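Local coordinates for protein molinate hydrolase (Gulosibacter molinativorax, PDB 4UB9) that hydrolyses the thiocarbamate herbicide molinate and, as a zinc-binding member of the amidohydrolase family, probably acts on carbon-nitrogen bonds other than peptide bonds, at residues T35-G40 with T56-D61; T65-T70 with G437-G442; Q85-L90 with V447-Q452. One frame throughout, in Å; residues are numbered along the deposited sequence.

Contact 1 (T35-G40 with T56-D61); sequences TIAIVG and TVFIED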
loop_
_atom_site.group_PDB
_atom_site.type_symbol
_atom_site.label_atom_id
_atom_site.label_comp_id
_atom_site.label_asym_id
_atom_site.label_seq_id
_atom_site.Cartn_x
_atom_site.Cartn_y
_atom_site.Cartn_z
ATOM N N THR A 35 -18.778 13.452 -53.481
ATOM C CA THR A 35 -18.033 13.792 -54.676
ATOM C C THR A 35 -17.278 15.099 -54.490
ATOM O O THR A 35 -17.785 16.067 -53.968
ATOM C CB THR A 35 -18.967 13.882 -55.860
ATOM O OG1 THR A 35 -19.572 12.603 -56.038
ATOM C CG2 THR A 35 -18.216 14.254 -57.147
ATOM N N ILE A 36 -16.023 15.094 -54.893
ATOM C CA ILE A 36 -15.131 16.226 -54.645
ATOM C C ILE A 36 -13.877 16.097 -55.513
ATOM O O ILE A 36 -13.502 14.997 -55.950
ATOM C CB ILE A 36 -14.741 16.337 -53.144
ATOM C CG1 ILE A 36 -14.163 17.721 -52.793
ATOM C CG2 ILE A 36 -13.720 15.270 -52.755
ATOM C CD1 ILE A 36 -14.189 18.071 -51.313
ATOM N N ALA A 37 -13.218 17.227 -55.745
ATOM C CA ALA A 37 -11.941 17.233 -56.453
ATOM C C ALA A 37 -10.958 18.071 -55.717
ATOM O O ALA A 37 -11.255 19.171 -55.256
ATOM C CB ALA A 37 -12.107 17.765 -57.855
ATOM N N ILE A 38 -9.754 17.553 -55.646
ATOM C CA ILE A 38 -8.638 18.208 -54.927
ATOM C C ILE A 38 -7.700 18.606 -56.048
ATOM O O ILE A 38 -7.144 17.738 -56.720
ATOM C CB ILE A 38 -7.888 17.256 -53.945
ATOM C CG1 ILE A 38 -8.830 16.228 -53.268
ATOM C CG2 ILE A 38 -7.095 18.046 -52.928
ATOM C CD1 ILE A 38 -9.926 16.817 -52.426
ATOM N N VAL A 39 -7.542 19.896 -56.274
ATOM C CA VAL A 39 -6.875 20.336 -57.515
ATOM C C VAL A 39 -5.525 21.043 -57.329
ATOM O O VAL A 39 -5.361 21.967 -56.520
ATOM C CB VAL A 39 -7.796 21.184 -58.447
ATOM C CG1 VAL A 39 -9.187 20.591 -58.509
ATOM C CG2 VAL A 39 -7.854 22.645 -58.012
ATOM N N GLY A 40 -4.562 20.574 -58.114
ATOM C CA GLY A 40 -3.374 21.354 -58.434
ATOM C C GLY A 40 -2.352 21.390 -57.335
ATOM O O GLY A 40 -1.628 22.376 -57.163
ATOM N N THR A 56 -4.164 16.465 -59.637
ATOM C CA THR A 56 -5.529 16.534 -59.263
ATOM C C THR A 56 -6.036 15.132 -58.932
ATOM O O THR A 56 -5.762 14.158 -59.631
ATOM C CB THR A 56 -6.391 17.204 -60.366
ATOM O OG1 THR A 56 -6.139 18.622 -60.329
ATOM C CG2 THR A 56 -7.889 16.945 -60.173
ATOM N N VAL A 57 -6.798 15.076 -57.849
ATOM C CA VAL A 57 -7.433 13.846 -57.401
ATOM C C VAL A 57 -8.939 13.998 -57.425
ATOM O O VAL A 57 -9.491 14.968 -56.894
ATOM C CB VAL A 57 -7.034 13.494 -55.970
ATOM C CG1 VAL A 57 -7.747 12.217 -55.524
ATOM C CG2 VAL A 57 -5.531 13.354 -55.865
ATOM N N PHE A 58 -9.594 13.060 -58.078
ATOM C CA PHE A 58 -11.017 13.177 -58.284
ATOM C C PHE A 58 -11.727 12.027 -57.616
ATOM O O PHE A 58 -11.455 10.846 -57.894
ATOM C CB PHE A 58 -11.386 13.225 -59.777
ATOM C CG PHE A 58 -12.826 13.569 -60.034
ATOM C CD1 PHE A 58 -13.257 14.869 -59.933
ATOM C CD2 PHE A 58 -13.740 12.596 -60.428
ATOM C CE1 PHE A 58 -14.581 15.206 -60.172
ATOM C CE2 PHE A 58 -15.069 12.926 -60.684
ATOM C CZ PHE A 58 -15.490 14.238 -60.544
ATOM N N ILE A 59 -12.683 12.398 -56.781
ATOM C CA ILE A 59 -13.455 11.433 -56.004
ATOM C C ILE A 59 -14.914 11.578 -56.325
ATOM O O ILE A 59 -15.450 12.673 -56.334
ATOM C CB ILE A 59 -13.260 11.617 -54.479
ATOM C CG1 ILE A 59 -11.786 11.422 -54.107
ATOM C CG2 ILE A 59 -14.138 10.662 -53.693
ATOM C CD1 ILE A 59 -11.348 12.281 -52.928
ATOM N N GLU A 60 -15.548 10.439 -56.504
ATOM C CA GLU A 60 -16.932 10.358 -56.885
ATOM C C GLU A 60 -17.644 9.289 -56.039
ATOM O O GLU A 60 -17.263 8.130 -56.036
ATOM C CB GLU A 60 -16.981 9.977 -58.349
ATOM C CG GLU A 60 -18.241 10.375 -59.064
ATOM C CD GLU A 60 -18.206 9.964 -60.535
ATOM O OE1 GLU A 60 -19.212 9.418 -61.045
ATOM O OE2 GLU A 60 -17.153 10.170 -61.175
ATOM N N ASP A 61 -18.677 9.703 -55.319
ATOM C CA ASP A 61 -19.437 8.805 -54.449
ATOM C C ASP A 61 -18.563 7.995 -53.481
ATOM O O ASP A 61 -18.722 6.784 -53.330
ATOM C CB ASP A 61 -20.311 7.878 -55.297
ATOM C CG ASP A 61 -21.463 8.625 -55.963
ATOM O OD1 ASP A 61 -21.552 9.852 -55.803
ATOM O OD2 ASP A 61 -22.284 7.992 -56.637
#
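Ile36 and Ile59 face each other as a hydrogen-bonded pair in an antiparallel beta ladder, the first strand pairing of the small beta domain that accompanies the barrel in amidohydrolases. Ile59 N reaches Ile36 O at 2.8 Å, and Ile36 N returns the bond to Ile59 O. Two residues further along each strand, Ile38 and Val57 repeat the exchange; the Ile38 N to Val57 O bond is 2.9 Å and almost straight at 173°. Between these pairs Ala37 and Phe58 form a non-hydrogen-bonded pair, and Ala37 CA approaches Val57 O at 3.4 Å in a CA-H...O contact.

The side chains sort onto two faces. On one, Ile36 and Ile59 run abreast, with Ile36 CG2 3.8 Å from Ile59 CD1, and Ile38 and Val57 continue the same apolar surface, where Val449 packs on Ile38, Val447 on Ile59 and Ile439 on Val57. On the other, the CB of Ala37 meets the Phe58 ring at its edge, 3.7 Å from CD1. Phe58 is brought there because its CG stands anti to the backbone N (chi1 -171°); Ile79 and Lys66 also touch it. Strand 81-83 continues the sheet beyond 36-39, and strand 63-69 beyond 56-60.

Hydroxyls work at both ends of the ladder. Thr56 OG1 takes only a weak bond from Gly40 N, but is also hydrogen-bonded to Thr70 OG1. At the other end, where the chain turns at Asp61, the OG1 of Thr35 accepts a hydrogen bond from the backbone N of Asp61 at 3.1 Å.

Contact 2 (T65-T70 with G437-G442); sequences TKVGST and GSIDVG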
loop_
_atom_site.group_PDB
_atom_site.type_symbol
_atom_site.label_atom_id
_atom_site.label_comp_id
_atom_site.label_asym_id
_atom_site.label_seq_id
_atom_site.Cartn_x
_atom_site.Cartn_y
_atom_site.Cartn_z
ATOM N N THR A 65 -11.830 8.077 -58.376
ATOM C CA THR A 65 -12.036 7.696 -59.808
ATOM C C THR A 65 -10.925 8.171 -60.739
ATOM O O THR A 65 -10.678 7.542 -61.751
ATOM C CB THR A 65 -13.385 8.200 -60.363
ATOM O OG1 THR A 65 -13.468 9.618 -60.190
ATOM C CG2 THR A 65 -14.541 7.531 -59.653
ATOM N N LYS A 66 -10.244 9.243 -60.380
ATOM C CA LYS A 66 -9.192 9.768 -61.216
ATOM C C LYS A 66 -8.051 10.379 -60.445
ATOM O O LYS A 66 -8.256 11.124 -59.502
ATOM C CB LYS A 66 -9.779 10.850 -62.132
ATOM C CG LYS A 66 -10.112 10.378 -63.532
ATOM C CD LYS A 66 -11.248 11.171 -64.168
ATOM C CE LYS A 66 -11.275 10.928 -65.675
ATOM N NZ LYS A 66 -12.646 10.581 -66.131
ATOM N N VAL A 67 -6.847 10.116 -60.921
ATOM C CA VAL A 67 -5.641 10.751 -60.394
ATOM C C VAL A 67 -4.721 11.070 -61.557
ATOM O O VAL A 67 -4.297 10.186 -62.277
ATOM C CB VAL A 67 -4.846 9.834 -59.456
ATOM C CG1 VAL A 67 -3.599 10.543 -58.925
ATOM C CG2 VAL A 67 -5.730 9.378 -58.324
ATOM N N GLY A 68 -4.417 12.339 -61.745
ATOM C CA GLY A 68 -3.531 12.694 -62.817
ATOM C C GLY A 68 -3.222 14.153 -62.874
ATOM O O GLY A 68 -3.528 14.922 -61.950
ATOM N N SER A 69 -2.550 14.515 -63.947
ATOM C CA SER A 69 -2.173 15.898 -64.157
ATOM C C SER A 69 -3.379 16.791 -64.149
ATOM O O SER A 69 -4.467 16.467 -64.633
ATOM C CB SER A 69 -1.414 16.103 -65.448
ATOM O OG SER A 69 -0.027 16.156 -65.172
ATOM N N THR A 70 -3.147 17.929 -63.523
ATOM C CA THR A 70 -4.191 18.895 -63.234
ATOM C C THR A 70 -4.988 19.235 -64.516
ATOM O O THR A 70 -6.213 19.221 -64.529
ATOM C CB THR A 70 -3.568 20.126 -62.519
ATOM O OG1 THR A 70 -4.600 20.940 -61.986
ATOM C CG2 THR A 70 -2.633 20.945 -63.452
ATOM N N GLY A 437 -5.295 3.694 -47.531
ATOM C CA GLY A 437 -3.870 3.851 -47.215
ATOM C C GLY A 437 -3.018 4.400 -48.341
ATOM O O GLY A 437 -1.819 4.618 -48.178
ATOM N N SER A 438 -3.629 4.580 -49.497
ATOM C CA SER A 438 -2.975 5.289 -50.600
ATOM C C SER A 438 -4.000 5.954 -51.504
ATOM O O SER A 438 -5.164 5.539 -51.595
ATOM C CB SER A 438 -2.075 4.363 -51.445
ATOM O OG SER A 438 -2.861 3.424 -52.191
ATOM N N ILE A 439 -3.493 6.928 -52.239
ATOM C CA ILE A 439 -4.270 7.579 -53.271
ATOM C C ILE A 439 -4.101 6.869 -54.618
ATOM O O ILE A 439 -3.059 6.947 -55.269
ATOM C CB ILE A 439 -3.876 9.045 -53.377
ATOM C CG1 ILE A 439 -4.309 9.738 -52.079
ATOM C CG2 ILE A 439 -4.569 9.672 -54.578
ATOM C CD1 ILE A 439 -3.830 11.164 -51.923
ATOM N N ASP A 440 -5.127 6.124 -54.980
ATOM C CA ASP A 440 -5.098 5.198 -56.122
ATOM C C ASP A 440 -6.520 4.976 -56.553
ATOM O O ASP A 440 -7.427 4.886 -55.724
ATOM C CB ASP A 440 -4.505 3.815 -55.762
ATOM C CG ASP A 440 -2.984 3.739 -55.956
ATOM O OD1 ASP A 440 -2.529 3.930 -57.100
ATOM O OD2 ASP A 440 -2.228 3.508 -54.974
ATOM N N VAL A 441 -6.700 4.900 -57.858
ATOM C CA VAL A 441 -8.019 4.795 -58.431
ATOM C C VAL A 441 -8.660 3.554 -57.867
ATOM O O VAL A 441 -8.039 2.518 -57.813
ATOM C CB VAL A 441 -7.961 4.737 -59.984
ATOM C CG1 VAL A 441 -9.332 4.410 -60.572
ATOM C CG2 VAL A 441 -7.450 6.070 -60.532
ATOM N N GLY A 442 -9.913 3.654 -57.475
ATOM C CA GLY A 442 -10.659 2.497 -56.937
ATOM C C GLY A 442 -10.694 2.441 -55.418
ATOM O O GLY A 442 -11.618 1.901 -54.846
#
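A classic beta bulge, with Thr65 and Lys66 both facing Phe58, lies where strand 63-69 meets Val441 of the loop 437-442. The two segments exchange no hydrogen bond; apolar branches of the loop simply rest against the strand. Val441 straddles the carbonyl oxygen of Thr65 with both methyls, CG1 at 3.6 Å and CG2 at 3.8 Å from Thr65 O. With chi1 at 171°, CG1 lies opposite the backbone N of Val441 and CG2 next to it, which brings both methyls to the Thr65 carbonyl. CG2 of Val441 also lies 4.1 Å from Lys66 CA, against the backbone of the bulge, while the Lys66 side chain starts away from the loop.

Deeper in, Val67 directs its side chain at the loop and sets CG2 3.9 Å from Ile439 CG2, the two side chains set crosswise. The same Val67 methyl has a looser neighbour in Val441 CG2, at 4.3 Å. Ile439 is the buried member: Val57, Leu43 and Ile89 surround it as well, so Val67 closes one flank of a cluster built from several strands.

The beta domain of amidohydrolases is composite, built from N-terminal and C-terminal parts of the chain, and this contact joins one to the other.

Contact 3 (Q85-L90 with V447-Q452); sequences QGKWIL and VVVLDQ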
loop_
_atom_site.group_PDB
_atom_site.type_symbol
_atom_site.label_atom_id
_atom_site.label_comp_id
_atom_site.label_asym_id
_atom_site.label_seq_id
_atom_site.Cartn_x
_atom_site.Cartn_y
_atom_site.Cartn_z
ATOM N N GLN A 85 -3.283 24.395 -54.771
ATOM C CA GLN A 85 -2.126 25.044 -55.355
ATOM C C GLN A 85 -1.179 25.434 -54.250
ATOM O O GLN A 85 -1.577 26.038 -53.280
ATOM C CB GLN A 85 -2.562 26.316 -56.079
ATOM C CG GLN A 85 -2.226 26.391 -57.561
ATOM C CD GLN A 85 -1.584 27.712 -57.971
ATOM O OE1 GLN A 85 -1.962 28.785 -57.508
ATOM N NE2 GLN A 85 -0.606 27.633 -58.849
ATOM N N GLY A 86 0.091 25.106 -54.423
ATOM C CA GLY A 86 1.101 25.379 -53.423
ATOM C C GLY A 86 1.051 24.474 -52.213
ATOM O O GLY A 86 1.663 24.731 -51.207
ATOM N N LYS A 87 0.322 23.390 -52.340
ATOM C CA LYS A 87 0.033 22.529 -51.220
ATOM C C LYS A 87 0.323 21.065 -51.511
ATOM O O LYS A 87 0.556 20.664 -52.632
ATOM C CB LYS A 87 -1.405 22.721 -50.764
ATOM C CG LYS A 87 -1.617 24.055 -50.082
ATOM C CD LYS A 87 -3.054 24.296 -49.682
ATOM C CE LYS A 87 -3.230 25.718 -49.187
ATOM N NZ LYS A 87 -4.020 25.794 -47.942
ATOM N N TRP A 88 0.371 20.281 -50.461
ATOM C CA TRP A 88 0.661 18.873 -50.568
ATOM C C TRP A 88 -0.568 18.028 -50.277
ATOM O O TRP A 88 -1.302 18.267 -49.358
ATOM C CB TRP A 88 1.828 18.508 -49.680
ATOM C CG TRP A 88 3.126 18.985 -50.225
ATOM C CD1 TRP A 88 4.074 18.233 -50.860
ATOM C CD2 TRP A 88 3.635 20.318 -50.180
ATOM N NE1 TRP A 88 5.147 19.022 -51.218
ATOM C CE2 TRP A 88 4.905 20.303 -50.802
ATOM C CE3 TRP A 88 3.151 21.519 -49.665
ATOM C CZ2 TRP A 88 5.685 21.448 -50.940
ATOM C CZ3 TRP A 88 3.928 22.663 -49.796
ATOM C CH2 TRP A 88 5.187 22.616 -50.435
ATOM N N ILE A 89 -0.762 17.042 -51.127
ATOM C CA ILE A 89 -1.879 16.127 -51.042
ATOM C C ILE A 89 -1.394 14.731 -50.614
ATOM O O ILE A 89 -0.626 14.083 -51.333
ATOM C CB ILE A 89 -2.595 15.969 -52.383
ATOM C CG1 ILE A 89 -3.093 17.327 -52.873
ATOM C CG2 ILE A 89 -3.772 15.009 -52.225
ATOM C CD1 ILE A 89 -3.571 17.326 -54.319
ATOM N N LEU A 90 -1.881 14.285 -49.457
ATOM C CA LEU A 90 -1.541 12.963 -48.882
ATOM C C LEU A 90 -2.774 12.094 -48.730
ATOM O O LEU A 90 -3.912 12.616 -48.758
ATOM C CB LEU A 90 -0.876 13.105 -47.540
ATOM C CG LEU A 90 0.610 13.461 -47.530
ATOM C CD1 LEU A 90 0.863 14.885 -48.050
ATOM C CD2 LEU A 90 1.174 13.324 -46.128
ATOM N N VAL A 447 -8.464 11.765 -47.924
ATOM C CA VAL A 447 -7.340 12.619 -48.326
ATOM C C VAL A 447 -7.145 13.703 -47.321
ATOM O O VAL A 447 -8.106 14.206 -46.737
ATOM C CB VAL A 447 -7.647 13.313 -49.663
ATOM C CG1 VAL A 447 -6.559 14.265 -50.062
ATOM C CG2 VAL A 447 -7.856 12.282 -50.756
ATOM N N VAL A 448 -5.888 14.037 -47.082
ATOM C CA VAL A 448 -5.578 15.235 -46.355
ATOM C C VAL A 448 -4.701 16.167 -47.185
ATOM O O VAL A 448 -3.942 15.714 -48.054
ATOM C CB VAL A 448 -4.907 14.973 -45.011
ATOM C CG1 VAL A 448 -5.778 14.047 -44.213
ATOM C CG2 VAL A 448 -3.512 14.420 -45.155
ATOM N N VAL A 449 -4.787 17.460 -46.877
ATOM C CA VAL A 449 -4.036 18.479 -47.581
ATOM C C VAL A 449 -3.247 19.272 -46.578
ATOM O O VAL A 449 -3.820 19.801 -45.623
ATOM C CB VAL A 449 -4.978 19.423 -48.354
ATOM C CG1 VAL A 449 -4.181 20.498 -49.076
ATOM C CG2 VAL A 449 -5.830 18.645 -49.353
ATOM N N LEU A 450 -1.937 19.361 -46.801
ATOM C CA LEU A 450 -1.033 20.134 -45.963
ATOM C C LEU A 450 -0.526 21.388 -46.665
ATOM O O LEU A 450 -0.360 21.413 -47.874
ATOM C CB LEU A 450 0.184 19.314 -45.603
ATOM C CG LEU A 450 -0.034 17.908 -45.074
ATOM C CD1 LEU A 450 1.308 17.239 -44.863
ATOM C CD2 LEU A 450 -0.788 17.958 -43.767
ATOM N N ASP A 451 -0.213 22.403 -45.871
ATOM C CA ASP A 451 0.288 23.691 -46.391
ATOM C C ASP A 451 1.769 23.739 -46.589
ATOM O O ASP A 451 2.265 24.594 -47.283
ATOM C CB ASP A 451 -0.025 24.814 -45.415
ATOM C CG ASP A 451 -1.463 25.178 -45.421
ATOM O OD1 ASP A 451 -2.170 24.748 -46.348
ATOM O OD2 ASP A 451 -1.907 25.851 -44.472
ATOM N N GLN A 452 2.483 22.865 -45.911
ATOM C CA GLN A 452 3.909 22.813 -46.071
ATOM C C GLN A 452 4.394 21.421 -46.325
ATOM O O GLN A 452 3.636 20.463 -46.205
ATOM C CB GLN A 452 4.589 23.425 -44.887
ATOM C CG GLN A 452 4.391 24.922 -44.895
ATOM C CD GLN A 452 4.887 25.527 -43.615
ATOM O OE1 GLN A 452 6.088 25.559 -43.346
ATOM N NE2 GLN A 452 3.971 26.046 -42.826
#
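The indole of Trp88 carries the backbone of Gln452 on one face, the carbonyl carbon of that residue standing 3.5 Å above the ring plane and displaced from the ring centre. Carbonyl oxygens occupy the edge: Leu450 O lies in the plane, and Asp451 O comes within 3.6 Å of Trp88 CZ3. The indole thus rests on the chain just as it leaves strand 447-450.

Behind it the two strands run antiparallel. Trp88 N bonds to Leu450 O at 2.9 Å, and Leu450 N answers to Trp88 O. Leu90 and Val448 make a second such pair. On one side Leu90 CD1 meets Leu450 CD1 at 4.0 Å, the side chains lying athwart each other; on the other, Ile89 CG2 touches Val447 CG1 at 3.6 Å.

Lys87 sets its CB 3.3 Å from Leu450 O and 3.9 Å from Val449 CG1. Its chain then runs beside Asp451 and bends at its last torsion (chi4 -135°) to form a salt bridge from NZ to OD1, although the placing of OD1 is doubtful. Were this lysine an alanine, the Asp451 carboxylate would probably lose its positive partner and Ser465 OG its bond to NZ. The chemistry implies a division of labour: apolar contacts and backbone bonds fasten the strands, while a less surely placed Lys87-Asp451 salt bridge lies at the strand end.

How the contacts relate
Contacts 1 and 3 are partly buried antiparallel strand pairings, each held by four backbone hydrogen bonds between the strands, whereas contact 2 is a surface contact of apolar side chains on each other and on strand backbone, with no hydrogen bond. Contacts 1 and 2 share a sheet, since strands 55-60 and 63-69 are neighbours, joined among others through Phe58. Contact 3 belongs to another sheet, packed against the first where Ile38 CG2 meets Val449 CG2 and Ile89 CD1. Ile439 of contact 2 closes the triangle by touching Ile89 and Leu90. Polar chemistry follows place: hydroxyls finish the ends of contact 1, and a less surely placed ion pair the strand end in contact 3. Contacts 2 and 3 span over 350 residues, contact 1 only fifteen.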